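Local coordinates for Mgp-operon protein 3 (Mycoplasma pneumoniae, PDB 6RJ1), which is a surface adhesin component of a human pathogen, probably taking part in attachment to sugars on host cells alongside the partner adhesin P1, at residues Val809-Phe814 against Pro913-Val918; Ser800-Val805 against Ile891-Thr896; Gly781-Val786 against Gly861-Thr866; His731-Pro736 against Ile832-Thr837; Phe814-Asp819 against Ile898-Asp903. All blocks are in the same frame, centred on the assembly; numbering follows the deposited sequence.

In the fold
Contacts 1, 2 and 3 hold the same two antiparallel sheets face to face, one strand after another: 808-815 on 914-920, 799-805 on 888-896 and 779-786 on 862-868. All three are buried, yet their chemistry changes across the interface. Contact 2 is apolar except at its S800-R895 end, contact 3 uses aromatic N-H and O-H groups against backbone carbonyls, and contact 1 joins small alanines to a polar cluster round R811. Contact 4, also buried, is aromatic and covers strand 834-838 of the first sheet from the 731-736 segment. Contact 5 continues from contact 1 at the strand ends, where partly buried loops meet through one phenylalanine.

Contact 1: Val809-Phe814 against Pro913-Val918; sequences VVRLNF and PAALAV
R811 and N813 reach across to the backbone carbonyls of A914 and P913 respectively, while V809 lies against A915 and A917. The two strands belong to successive antiparallel sheets packed face to face, an arrangement consistent with neighbouring blades of a β-propeller. Their directions differ by 149°, and their axes come within 6.0 Å, a closeness that suits alanine on the facing side of 914-918. CB of A915 rests on CB of R811, so the aliphatic base of the arginine behaves as part of the apolar layer. From there the chain runs out extended, a chi1 of -171° turning it away from the backbone N, and carries the guanidinium past P913. CB of P913 covers one face of this flat group towards its rim. R811 NH1 donates to O of A914 at 2.8 Å; the oxygen lies close to the guanidinium plane, although the donor stands above the carbonyl plane of A914. N813 ND2 donates to O of P913 at 3.1 Å, in the carbonyl plane and on a lone pair, and gives a second bond to O of I832. The next shell fixes these groups: R811 NH2 makes a salt bridge with E899, and the hydroxyl of S800 bonds to both R811 NH2 and N813 OD1. The carboxylate probably offsets much of the arginine's buried charge. At the apolar end the branched V809 packs over two small residues, its CB 3.8 Å from CB of A917 and its CG1 3.8 Å from N of A917.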
# COMPACT_ATOMS: atom_id res chain seq x y z
N VAL A 809 -9.19 7.20 11.52
CA VAL A 809 -10.04 6.22 10.85
C VAL A 809 -10.63 6.82 9.57
O VAL A 809 -11.04 7.98 9.55
CB VAL A 809 -11.12 5.63 11.81
CG1 VAL A 809 -12.10 6.69 12.31
CG2 VAL A 809 -11.86 4.45 11.19
N VAL A 810 -10.67 6.01 8.50
CA VAL A 810 -11.27 6.42 7.24
C VAL A 810 -12.49 5.55 6.95
O VAL A 810 -12.43 4.32 7.04
CB VAL A 810 -10.29 6.58 6.03
CG1 VAL A 810 -8.96 5.89 6.28
CG2 VAL A 810 -10.91 6.15 4.71
N ARG A 811 -13.61 6.23 6.66
CA ARG A 811 -14.87 5.61 6.32
C ARG A 811 -15.16 5.82 4.84
O ARG A 811 -15.01 6.93 4.32
CB ARG A 811 -16.01 6.19 7.18
CG ARG A 811 -17.31 5.43 7.02
CD ARG A 811 -18.42 6.03 7.84
NE ARG A 811 -19.71 5.50 7.41
CZ ARG A 811 -20.87 5.87 7.94
NH1 ARG A 811 -20.91 6.77 8.92
NH2 ARG A 811 -22.00 5.33 7.50
N LEU A 812 -15.59 4.74 4.18
CA LEU A 812 -15.93 4.74 2.76
C LEU A 812 -17.42 4.48 2.61
O LEU A 812 -17.91 3.45 3.06
CB LEU A 812 -15.06 3.74 1.98
CG LEU A 812 -13.55 3.87 2.22
CD1 LEU A 812 -12.81 2.70 1.62
CD2 LEU A 812 -13.01 5.21 1.73
N ASN A 813 -18.14 5.44 2.04
CA ASN A 813 -19.60 5.41 1.88
C ASN A 813 -20.04 5.08 0.47
O ASN A 813 -19.44 5.54 -0.50
CB ASN A 813 -20.22 6.71 2.38
CG ASN A 813 -19.70 7.13 3.73
OD1 ASN A 813 -19.98 6.50 4.75
ND2 ASN A 813 -18.89 8.18 3.75
N PHE A 814 -21.11 4.26 0.38
CA PHE A 814 -21.66 3.78 -0.89
C PHE A 814 -23.17 3.99 -0.98
O PHE A 814 -23.84 4.07 0.04
CB PHE A 814 -21.32 2.29 -1.10
CG PHE A 814 -19.87 1.93 -0.91
CD1 PHE A 814 -18.96 2.07 -1.95
CD2 PHE A 814 -19.40 1.45 0.31
CE1 PHE A 814 -17.61 1.74 -1.77
CE2 PHE A 814 -18.06 1.13 0.49
CZ PHE A 814 -17.17 1.28 -0.55
N PRO A 913 -20.74 11.03 5.67
CA PRO A 913 -20.93 10.29 6.94
C PRO A 913 -19.58 9.77 7.43
O PRO A 913 -18.82 9.18 6.65
CB PRO A 913 -21.89 9.16 6.58
CG PRO A 913 -22.46 9.53 5.26
CD PRO A 913 -21.44 10.36 4.56
N ALA A 914 -19.24 10.08 8.69
CA ALA A 914 -17.95 9.74 9.28
C ALA A 914 -17.97 8.56 10.25
O ALA A 914 -19.03 8.03 10.59
CB ALA A 914 -17.37 10.98 9.96
N ALA A 915 -16.77 8.14 10.67
CA ALA A 915 -16.53 7.07 11.62
C ALA A 915 -15.81 7.62 12.86
O ALA A 915 -15.30 8.74 12.83
CB ALA A 915 -15.69 5.98 10.97
N LEU A 916 -15.79 6.85 13.95
CA LEU A 916 -15.15 7.25 15.20
C LEU A 916 -14.42 6.05 15.78
O LEU A 916 -15.05 5.03 16.06
CB LEU A 916 -16.21 7.79 16.18
CG LEU A 916 -15.69 8.55 17.40
CD1 LEU A 916 -15.37 10.00 17.05
CD2 LEU A 916 -16.70 8.52 18.51
N ALA A 917 -13.09 6.16 15.91
CA ALA A 917 -12.23 5.10 16.44
C ALA A 917 -11.79 5.41 17.86
O ALA A 917 -11.28 6.51 18.11
CB ALA A 917 -11.02 4.90 15.55
N VAL A 918 -11.99 4.46 18.78
CA VAL A 918 -11.62 4.61 20.19
C VAL A 918 -11.12 3.30 20.80
O VAL A 918 -11.64 2.23 20.49
CB VAL A 918 -12.76 5.21 21.08
CG1 VAL A 918 -12.82 6.73 20.98
CG2 VAL A 918 -14.12 4.58 20.80

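Contact 2: Ser800-Val805 against Ile891-Thr896; sequences SAVLLV and ITVSRT
V893 sits across from V802, one methyl against that valine and the other leaning along the facing strand to L804. Its first torsion (chi1 178°) puts CG1 anti to the backbone N and CG2 anti to the carbonyl carbon, spreading the branches so that each has its own partner. V893 CG1 meets CG2 of V802 at 4.0 Å; V893 CG2 meets CD1 of L804 at 4.1 Å. In both pairs the side chains pass each other in opposite directions and touch along their flanks. L804 uses both its methyls: CD1 lies by V893, and L804 CD2 comes to 4.4 Å from CD1 of I891. β-Branched valine and isoleucine suit such a place because they favour the extended backbone and present broad, blunt surfaces; leucine adds reach. The strand axes stay 9.3 Å apart, at 135° between directions, a gap that these side chains bridge. Larger neighbours pad it as well, with W863 and Y865 against V802 and F867 against L804. At the far end the filling changes. R895 extends its chain from CG to NE and brings R895 NH2 to 3.7 Å from N of S800, a contact near the guanidinium plane but not a bond. The three apolar pairs therefore owe their cohesion to burial and to complementary shape, whereas the guanidinium depends on polar partners outside the two strands: it is bonded through NH1 to the Y856 hydroxyl and only weakly, through NH2, to O of G785.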
# COMPACT_ATOMS: atom_id res chain seq x y z
N SER A 800 -21.10 0.65 4.58
CA SER A 800 -19.85 1.38 4.55
C SER A 800 -18.70 0.45 4.85
O SER A 800 -18.90 -0.61 5.43
CB SER A 800 -19.87 2.50 5.59
OG SER A 800 -20.87 3.45 5.27
N ALA A 801 -17.51 0.84 4.46
CA ALA A 801 -16.29 0.10 4.76
C ALA A 801 -15.41 1.03 5.55
O ALA A 801 -15.39 2.23 5.30
CB ALA A 801 -15.60 -0.32 3.48
N VAL A 802 -14.73 0.49 6.56
CA VAL A 802 -13.83 1.32 7.34
C VAL A 802 -12.44 0.72 7.33
O VAL A 802 -12.28 -0.47 7.09
CB VAL A 802 -14.32 1.69 8.78
CG1 VAL A 802 -15.68 2.39 8.77
CG2 VAL A 802 -14.32 0.48 9.71
N LEU A 803 -11.44 1.56 7.57
CA LEU A 803 -10.04 1.16 7.66
C LEU A 803 -9.27 2.13 8.54
O LEU A 803 -9.65 3.30 8.69
CB LEU A 803 -9.37 1.00 6.28
CG LEU A 803 -9.09 2.26 5.48
CD1 LEU A 803 -7.70 2.24 4.90
CD2 LEU A 803 -10.15 2.50 4.43
N LEU A 804 -8.19 1.63 9.14
CA LEU A 804 -7.33 2.42 10.01
C LEU A 804 -6.10 2.86 9.24
O LEU A 804 -5.51 2.07 8.49
CB LEU A 804 -6.96 1.58 11.24
CG LEU A 804 -7.70 1.85 12.57
CD1 LEU A 804 -9.21 2.03 12.38
CD2 LEU A 804 -7.45 0.75 13.56
N VAL A 805 -5.77 4.14 9.38
CA VAL A 805 -4.58 4.78 8.79
C VAL A 805 -3.81 5.49 9.90
O VAL A 805 -4.30 5.57 11.04
CB VAL A 805 -4.90 5.74 7.60
CG1 VAL A 805 -5.41 4.96 6.39
CG2 VAL A 805 -5.86 6.85 8.00
N ILE A 891 -9.61 -1.64 19.44
CA ILE A 891 -10.23 -0.39 19.02
C ILE A 891 -11.65 -0.66 18.50
O ILE A 891 -11.88 -1.62 17.78
CB ILE A 891 -9.35 0.38 17.99
CG1 ILE A 891 -8.18 1.10 18.71
CG2 ILE A 891 -10.17 1.36 17.13
CD1 ILE A 891 -7.06 1.66 17.81
N THR A 892 -12.61 0.19 18.89
CA THR A 892 -13.99 0.11 18.43
C THR A 892 -14.22 1.24 17.43
O THR A 892 -13.87 2.39 17.71
CB THR A 892 -14.96 0.15 19.62
OG1 THR A 892 -14.77 -1.02 20.39
CG2 THR A 892 -16.43 0.22 19.18
N VAL A 893 -14.82 0.91 16.28
CA VAL A 893 -15.16 1.92 15.28
C VAL A 893 -16.69 2.02 15.17
O VAL A 893 -17.36 1.01 14.98
CB VAL A 893 -14.43 1.74 13.93
CG1 VAL A 893 -14.86 2.80 12.93
CG2 VAL A 893 -12.91 1.79 14.12
N SER A 894 -17.23 3.23 15.35
CA SER A 894 -18.66 3.49 15.30
C SER A 894 -19.00 4.53 14.25
O SER A 894 -18.16 5.37 13.93
CB SER A 894 -19.16 3.95 16.67
OG SER A 894 -18.34 4.97 17.22
N ARG A 895 -20.23 4.50 13.73
CA ARG A 895 -20.71 5.47 12.74
C ARG A 895 -21.07 6.79 13.42
O ARG A 895 -21.58 6.78 14.54
CB ARG A 895 -21.94 4.92 12.01
CG ARG A 895 -21.66 3.88 10.96
CD ARG A 895 -22.95 3.42 10.32
NE ARG A 895 -22.72 2.56 9.16
CZ ARG A 895 -22.52 1.25 9.21
NH1 ARG A 895 -22.50 0.62 10.38
NH2 ARG A 895 -22.33 0.55 8.10
N THR A 896 -20.83 7.92 12.73
CA THR A 896 -21.18 9.27 13.19
C THR A 896 -21.74 10.08 12.02
O THR A 896 -21.40 9.81 10.86
CB THR A 896 -19.98 10.01 13.84
OG1 THR A 896 -18.90 10.12 12.91
CG2 THR A 896 -19.50 9.38 15.14

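Contact 3: Gly781-Val786 against Gly861-Thr866; sequences GLKAGV and GLWFYT
W863 and Y865 rise from alternate positions of one strand and direct their polar ring atoms at backbone carbonyls of the other. Both hold CG anti to the carbonyl carbon, with chi1 of -71° and -75°, so the two rings lean the same way from the strand. The tyrosine comes to G781 by its rim: O of G781 lies near the ring plane, and Y865 OH donates to O of G781 at 2.7 Å, nearly along the C=O axis. Having no side chain, G781 allows the ring in close, with CE2 of Y865 3.9 Å from CA of G781. The indole stands differently. K783 O is oblique to its plane, and the bond it accepts from NE1 of W863, 3.0 Å long, is weak at 128°. Strand pairing continues beside it, K783 being backbone-bonded to V802. CD1 of W863 packs on CB of K783 at 3.6 Å, using the aliphatic root of a lysine whose amino end leads away. G785, another glycine on this face, has its N 4.1 Å from CZ2 of W863. At the start of this strand, just before W863, G861 and L862 both face I857 in a G1 β-bulge, where the positive phi of G861 is easily adopted. Aromatic side chains packed between two face-to-face antiparallel sheets are consistent with the interface between adjoining blades of a β-propeller.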
# COMPACT_ATOMS: atom_id res chain seq x y z
N GLY A 781 -6.66 -3.03 7.71
CA GLY A 781 -7.93 -3.53 8.21
C GLY A 781 -9.18 -3.05 7.53
O GLY A 781 -10.10 -2.60 8.21
N LEU A 782 -9.27 -3.19 6.20
CA LEU A 782 -10.51 -2.81 5.53
C LEU A 782 -11.61 -3.83 5.86
O LEU A 782 -11.40 -5.04 5.70
CB LEU A 782 -10.37 -2.65 4.01
CG LEU A 782 -11.66 -2.21 3.33
CD1 LEU A 782 -11.71 -0.73 3.11
CD2 LEU A 782 -11.92 -2.96 2.09
N LYS A 783 -12.74 -3.34 6.39
CA LYS A 783 -13.89 -4.16 6.73
C LYS A 783 -15.16 -3.44 6.37
O LYS A 783 -15.37 -2.29 6.78
CB LYS A 783 -13.90 -4.52 8.22
CG LYS A 783 -13.92 -6.01 8.51
CD LYS A 783 -15.26 -6.67 8.32
CE LYS A 783 -15.25 -8.08 8.87
NZ LYS A 783 -14.24 -8.96 8.19
N ALA A 784 -16.02 -4.11 5.61
CA ALA A 784 -17.32 -3.58 5.21
C ALA A 784 -18.35 -3.94 6.26
O ALA A 784 -18.14 -4.85 7.06
CB ALA A 784 -17.72 -4.18 3.87
N GLY A 785 -19.46 -3.22 6.25
CA GLY A 785 -20.56 -3.46 7.18
C GLY A 785 -21.87 -2.83 6.77
O GLY A 785 -21.90 -1.65 6.41
N VAL A 786 -22.97 -3.61 6.84
CA VAL A 786 -24.34 -3.14 6.53
C VAL A 786 -24.91 -2.50 7.79
O VAL A 786 -25.01 -3.16 8.83
CB VAL A 786 -25.27 -4.26 5.98
CG1 VAL A 786 -26.66 -3.72 5.66
CG2 VAL A 786 -24.67 -4.93 4.75
N GLY A 861 -23.75 -2.65 14.62
CA GLY A 861 -23.15 -1.85 13.55
C GLY A 861 -21.77 -1.34 13.90
O GLY A 861 -21.35 -0.30 13.38
N LEU A 862 -21.05 -2.08 14.77
CA LEU A 862 -19.72 -1.72 15.26
C LEU A 862 -18.64 -2.64 14.76
O LEU A 862 -18.82 -3.85 14.70
CB LEU A 862 -19.68 -1.69 16.80
CG LEU A 862 -20.75 -0.87 17.51
CD1 LEU A 862 -20.79 -1.21 18.98
CD2 LEU A 862 -20.55 0.62 17.30
N TRP A 863 -17.50 -2.04 14.44
CA TRP A 863 -16.30 -2.72 14.00
C TRP A 863 -15.38 -2.84 15.22
O TRP A 863 -15.30 -1.91 16.04
CB TRP A 863 -15.58 -1.91 12.92
CG TRP A 863 -16.25 -1.87 11.58
CD1 TRP A 863 -15.98 -2.67 10.51
CD2 TRP A 863 -17.18 -0.88 11.11
NE1 TRP A 863 -16.71 -2.26 9.41
CE2 TRP A 863 -17.44 -1.16 9.75
CE3 TRP A 863 -17.80 0.24 11.71
CZ2 TRP A 863 -18.32 -0.38 8.98
CZ3 TRP A 863 -18.68 1.00 10.95
CH2 TRP A 863 -18.93 0.69 9.60
N PHE A 864 -14.68 -3.99 15.35
CA PHE A 864 -13.73 -4.24 16.42
C PHE A 864 -12.39 -4.62 15.84
O PHE A 864 -12.30 -5.61 15.10
CB PHE A 864 -14.27 -5.29 17.41
CG PHE A 864 -15.52 -4.87 18.14
CD1 PHE A 864 -15.45 -4.00 19.22
CD2 PHE A 864 -16.76 -5.34 17.75
CE1 PHE A 864 -16.61 -3.60 19.89
CE2 PHE A 864 -17.92 -4.94 18.41
CZ PHE A 864 -17.84 -4.07 19.48
N TYR A 865 -11.36 -3.81 16.12
CA TYR A 865 -9.98 -3.99 15.64
C TYR A 865 -9.11 -4.54 16.75
O TYR A 865 -8.87 -3.85 17.74
CB TYR A 865 -9.42 -2.68 15.11
CG TYR A 865 -9.97 -2.28 13.76
CD1 TYR A 865 -11.23 -1.69 13.64
CD2 TYR A 865 -9.22 -2.46 12.60
CE1 TYR A 865 -11.75 -1.34 12.40
CE2 TYR A 865 -9.73 -2.10 11.35
CZ TYR A 865 -10.99 -1.54 11.25
OH TYR A 865 -11.49 -1.19 10.02
N THR A 866 -8.67 -5.80 16.60
CA THR A 866 -7.82 -6.46 17.58
C THR A 866 -6.36 -6.34 17.18
O THR A 866 -5.99 -6.64 16.05
CB THR A 866 -8.29 -7.90 17.81
OG1 THR A 866 -9.69 -7.89 18.13
CG2 THR A 866 -7.52 -8.60 18.92

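Contact 4: His731-Pro736 against Ile832-Thr837; sequences HYLPVP and ISFSYT
Strand 834-838, paired with 808-815 in an antiparallel sheet, is covered here by the end of strand 723-732 and the proline-containing loop that follows it, with H731 and F834 stacked at the centre. Their rings form an offset stack, centroids 3.9 Å apart and planes only 12° from parallel. CD1 of F834 sits over the middle of the imidazole, whereas CG of H731 lies over the rim of the phenyl ring. This offset slides CB of H731 above the phenyl centroid of F834, 3.9 Å away and 8° off the normal. F834 reaches out because a chi1 of -180° swings its ring away from the backbone N. L733 takes a different side of that ring: its CD1 comes at the edge, in plane, 3.7 Å from CZ of F834. The same L733 CD1 lies 3.7 Å from CD1 of Y836, so one methyl touches both aromatics. Further along, CG of P736 comes to 4.1 Å from OH of Y836, their side chains at about a right angle. The histidine ring also meets that of Y591, and V810, L812 and L694 add apolar surface round F834. A flat, polarisable imidazole suits a place where it can lie against aromatic surface. A strand end and its following loop are thus packed on a neighbouring strand through an offset His-Phe stack reinforced by a CH-π contact.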
# COMPACT_ATOMS: atom_id res chain seq x y z
N HIS A 731 -7.98 9.63 -3.12
CA HIS A 731 -8.02 10.73 -2.18
C HIS A 731 -6.67 10.94 -1.54
O HIS A 731 -5.98 9.99 -1.18
CB HIS A 731 -9.08 10.46 -1.10
CG HIS A 731 -9.69 11.72 -0.56
ND1 HIS A 731 -10.96 12.12 -0.93
CD2 HIS A 731 -9.16 12.64 0.28
CE1 HIS A 731 -11.17 13.27 -0.30
NE2 HIS A 731 -10.11 13.62 0.44
N TYR A 732 -6.30 12.21 -1.39
CA TYR A 732 -5.07 12.61 -0.75
C TYR A 732 -5.23 12.42 0.75
O TYR A 732 -6.12 13.01 1.38
CB TYR A 732 -4.74 14.06 -1.14
CG TYR A 732 -3.58 14.70 -0.40
CD1 TYR A 732 -2.30 14.16 -0.47
CD2 TYR A 732 -3.76 15.89 0.30
CE1 TYR A 732 -1.22 14.78 0.17
CE2 TYR A 732 -2.69 16.52 0.93
CZ TYR A 732 -1.43 15.96 0.87
OH TYR A 732 -0.40 16.62 1.49
N LEU A 733 -4.40 11.55 1.31
CA LEU A 733 -4.43 11.20 2.73
C LEU A 733 -3.01 11.25 3.32
O LEU A 733 -2.35 10.22 3.42
CB LEU A 733 -5.10 9.81 2.87
CG LEU A 733 -5.53 9.35 4.25
CD1 LEU A 733 -6.47 10.34 4.90
CD2 LEU A 733 -6.19 7.99 4.15
N PRO A 734 -2.52 12.45 3.69
CA PRO A 734 -1.16 12.55 4.25
C PRO A 734 -1.06 12.08 5.69
O PRO A 734 -2.08 11.97 6.35
CB PRO A 734 -0.87 14.05 4.14
CG PRO A 734 -2.19 14.69 4.29
CD PRO A 734 -3.17 13.78 3.62
N VAL A 735 0.18 11.85 6.21
CA VAL A 735 0.38 11.51 7.63
C VAL A 735 0.09 12.75 8.48
O VAL A 735 0.32 13.87 8.00
CB VAL A 735 1.79 10.97 7.99
CG1 VAL A 735 1.88 9.47 7.76
CG2 VAL A 735 2.91 11.72 7.29
N PRO A 736 -0.36 12.61 9.75
CA PRO A 736 -0.54 13.81 10.58
C PRO A 736 0.79 14.52 10.75
O PRO A 736 1.80 13.88 11.03
CB PRO A 736 -1.04 13.24 11.91
CG PRO A 736 -1.56 11.91 11.59
CD PRO A 736 -0.67 11.39 10.52
N ILE A 832 -18.57 12.87 -0.60
CA ILE A 832 -19.27 12.29 0.53
C ILE A 832 -18.98 10.77 0.66
O ILE A 832 -19.39 10.16 1.65
CB ILE A 832 -20.79 12.65 0.56
CG1 ILE A 832 -21.52 12.26 -0.75
CG2 ILE A 832 -20.98 14.14 0.91
CD1 ILE A 832 -23.10 12.30 -0.66
N SER A 833 -18.21 10.19 -0.31
CA SER A 833 -17.79 8.78 -0.36
C SER A 833 -16.56 8.51 0.52
O SER A 833 -16.28 7.36 0.85
CB SER A 833 -17.49 8.37 -1.80
OG SER A 833 -16.38 9.09 -2.32
N PHE A 834 -15.82 9.58 0.87
CA PHE A 834 -14.62 9.49 1.70
C PHE A 834 -14.73 10.40 2.92
O PHE A 834 -15.16 11.55 2.80
CB PHE A 834 -13.37 9.86 0.87
CG PHE A 834 -12.05 9.80 1.61
CD1 PHE A 834 -11.56 10.91 2.29
CD2 PHE A 834 -11.28 8.65 1.59
CE1 PHE A 834 -10.34 10.86 2.96
CE2 PHE A 834 -10.05 8.61 2.24
CZ PHE A 834 -9.58 9.71 2.92
N SER A 835 -14.28 9.88 4.08
CA SER A 835 -14.24 10.60 5.35
C SER A 835 -13.03 10.13 6.18
O SER A 835 -12.79 8.93 6.29
CB SER A 835 -15.53 10.40 6.13
OG SER A 835 -15.29 10.04 7.48
N TYR A 836 -12.29 11.09 6.75
CA TYR A 836 -11.16 10.81 7.63
C TYR A 836 -11.38 11.55 8.94
O TYR A 836 -11.55 12.77 8.95
CB TYR A 836 -9.82 11.18 6.96
CG TYR A 836 -8.65 11.25 7.91
CD1 TYR A 836 -7.97 10.10 8.31
CD2 TYR A 836 -8.23 12.46 8.45
CE1 TYR A 836 -6.90 10.15 9.20
CE2 TYR A 836 -7.18 12.53 9.36
CZ TYR A 836 -6.51 11.37 9.72
OH TYR A 836 -5.47 11.45 10.62
N THR A 837 -11.42 10.80 10.06
CA THR A 837 -11.60 11.38 11.39
C THR A 837 -10.35 11.06 12.21
O THR A 837 -10.04 9.88 12.39
CB THR A 837 -12.89 10.88 12.03
OG1 THR A 837 -13.95 10.98 11.08
CG2 THR A 837 -13.25 11.65 13.30

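Contact 5: Phe814-Asp819 against Ile898-Asp903; sequences FNPDTD and IEFNED
First torsions near 180°, chi1 -173° in N815 and -167° in F900, swing an amide and a phenyl ring out from their backbones towards each other. ND2 of N815 comes to 3.5 Å from CZ of F900, the amide plane turned 61° from the ring. P816 approaches at the ring's edge, near its plane, its CD 3.9 Å from CD2 of F900; OD2 of D817 comes in obliquely, 3.9 Å from CE2 of F900. The ring thus lies against three residues at and just after the end of strand 808-815. On its own side, F900 and N901 are the two central residues of a type II β-turn from E899 to E902. Asparagine suits the third position of such a turn, where phi is positive, and ND2 of N901 lies 3.5 Å above the ring plane of F900, over the centre. The opposite loop is shaped by N815 too: its OD1 accepts a weak bond from N of D817, closing an Asx turn, and a further weak one from N of T818, while O of N815 takes a firmer bond, 2.8 Å, from N of D819. Proline fits after N815 because its ring fixes phi close to the value the turn needs. The carboxylate of D817 is held through OD1, which accepts the backbone N-H of K796.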
# COMPACT_ATOMS: atom_id res chain seq x y z
N PHE A 814 -21.11 4.26 0.38
CA PHE A 814 -21.66 3.78 -0.89
C PHE A 814 -23.17 3.99 -0.98
O PHE A 814 -23.84 4.07 0.04
CB PHE A 814 -21.32 2.29 -1.10
CG PHE A 814 -19.87 1.93 -0.91
CD1 PHE A 814 -18.96 2.07 -1.95
CD2 PHE A 814 -19.40 1.45 0.31
CE1 PHE A 814 -17.61 1.74 -1.77
CE2 PHE A 814 -18.06 1.13 0.49
CZ PHE A 814 -17.17 1.28 -0.55
N ASN A 815 -23.68 4.08 -2.22
CA ASN A 815 -25.11 4.20 -2.52
C ASN A 815 -25.67 2.77 -2.62
O ASN A 815 -25.30 2.03 -3.54
CB ASN A 815 -25.32 4.97 -3.83
CG ASN A 815 -26.76 5.29 -4.15
OD1 ASN A 815 -27.61 4.41 -4.29
ND2 ASN A 815 -27.05 6.57 -4.29
N PRO A 816 -26.52 2.32 -1.67
CA PRO A 816 -27.01 0.93 -1.73
C PRO A 816 -28.06 0.65 -2.82
O PRO A 816 -28.28 -0.52 -3.16
CB PRO A 816 -27.56 0.70 -0.33
CG PRO A 816 -27.96 2.05 0.16
CD PRO A 816 -27.04 3.04 -0.49
N ASP A 817 -28.69 1.70 -3.36
CA ASP A 817 -29.70 1.56 -4.42
C ASP A 817 -29.08 1.32 -5.80
O ASP A 817 -29.77 0.82 -6.69
CB ASP A 817 -30.62 2.80 -4.46
CG ASP A 817 -31.21 3.22 -3.13
OD1 ASP A 817 -31.66 2.33 -2.36
OD2 ASP A 817 -31.24 4.44 -2.85
N THR A 818 -27.78 1.68 -5.98
CA THR A 818 -27.06 1.53 -7.25
C THR A 818 -25.77 0.70 -7.12
O THR A 818 -25.21 0.31 -8.15
CB THR A 818 -26.72 2.91 -7.86
OG1 THR A 818 -25.82 3.62 -7.00
CG2 THR A 818 -27.97 3.75 -8.17
N ASP A 819 -25.30 0.46 -5.87
CA ASP A 819 -24.07 -0.28 -5.54
C ASP A 819 -22.85 0.39 -6.18
O ASP A 819 -21.99 -0.25 -6.80
CB ASP A 819 -24.19 -1.79 -5.84
CG ASP A 819 -25.30 -2.48 -5.08
OD1 ASP A 819 -25.30 -2.41 -3.83
OD2 ASP A 819 -26.18 -3.09 -5.74
N ILE A 898 -25.12 12.30 9.89
CA ILE A 898 -26.38 12.03 9.19
C ILE A 898 -26.13 10.93 8.15
O ILE A 898 -25.11 10.96 7.45
CB ILE A 898 -26.98 13.32 8.54
CG1 ILE A 898 -26.88 14.58 9.47
CG2 ILE A 898 -28.42 13.11 8.02
CD1 ILE A 898 -27.58 14.54 10.89
N GLU A 899 -27.05 9.95 8.06
CA GLU A 899 -26.95 8.82 7.14
C GLU A 899 -27.85 8.99 5.91
O GLU A 899 -28.80 9.78 5.95
CB GLU A 899 -27.25 7.50 7.88
CG GLU A 899 -26.34 7.22 9.07
CD GLU A 899 -24.87 6.97 8.78
OE1 GLU A 899 -24.57 6.20 7.83
OE2 GLU A 899 -24.01 7.52 9.50
N PHE A 900 -27.53 8.27 4.81
CA PHE A 900 -28.28 8.30 3.55
C PHE A 900 -29.69 7.74 3.74
O PHE A 900 -29.84 6.64 4.29
CB PHE A 900 -27.50 7.55 2.45
CG PHE A 900 -27.98 7.74 1.03
CD1 PHE A 900 -28.11 9.02 0.48
CD2 PHE A 900 -28.22 6.65 0.21
CE1 PHE A 900 -28.54 9.19 -0.84
CE2 PHE A 900 -28.64 6.82 -1.12
CZ PHE A 900 -28.79 8.09 -1.63
N ASN A 901 -30.72 8.51 3.32
CA ASN A 901 -32.14 8.18 3.46
C ASN A 901 -32.55 7.92 4.93
O ASN A 901 -33.42 7.09 5.19
CB ASN A 901 -32.61 7.02 2.55
CG ASN A 901 -31.87 6.83 1.24
OD1 ASN A 901 -31.35 5.75 0.97
ND2 ASN A 901 -31.84 7.84 0.40
N GLU A 902 -31.91 8.65 5.89
CA GLU A 902 -32.18 8.57 7.34
C GLU A 902 -33.67 8.85 7.63
O GLU A 902 -34.27 8.22 8.51
CB GLU A 902 -31.27 9.52 8.12
CG GLU A 902 -31.10 9.16 9.59
CD GLU A 902 -29.81 9.65 10.22
OE1 GLU A 902 -29.02 8.80 10.68
OE2 GLU A 902 -29.59 10.88 10.26
N ASP A 903 -34.26 9.78 6.86
CA ASP A 903 -35.68 10.15 6.88
C ASP A 903 -36.22 10.26 5.43
O ASP A 903 -35.44 10.12 4.48
CB ASP A 903 -35.94 11.43 7.71
CG ASP A 903 -35.19 12.66 7.25
OD1 ASP A 903 -34.02 12.84 7.67
OD2 ASP A 903 -35.77 13.46 6.48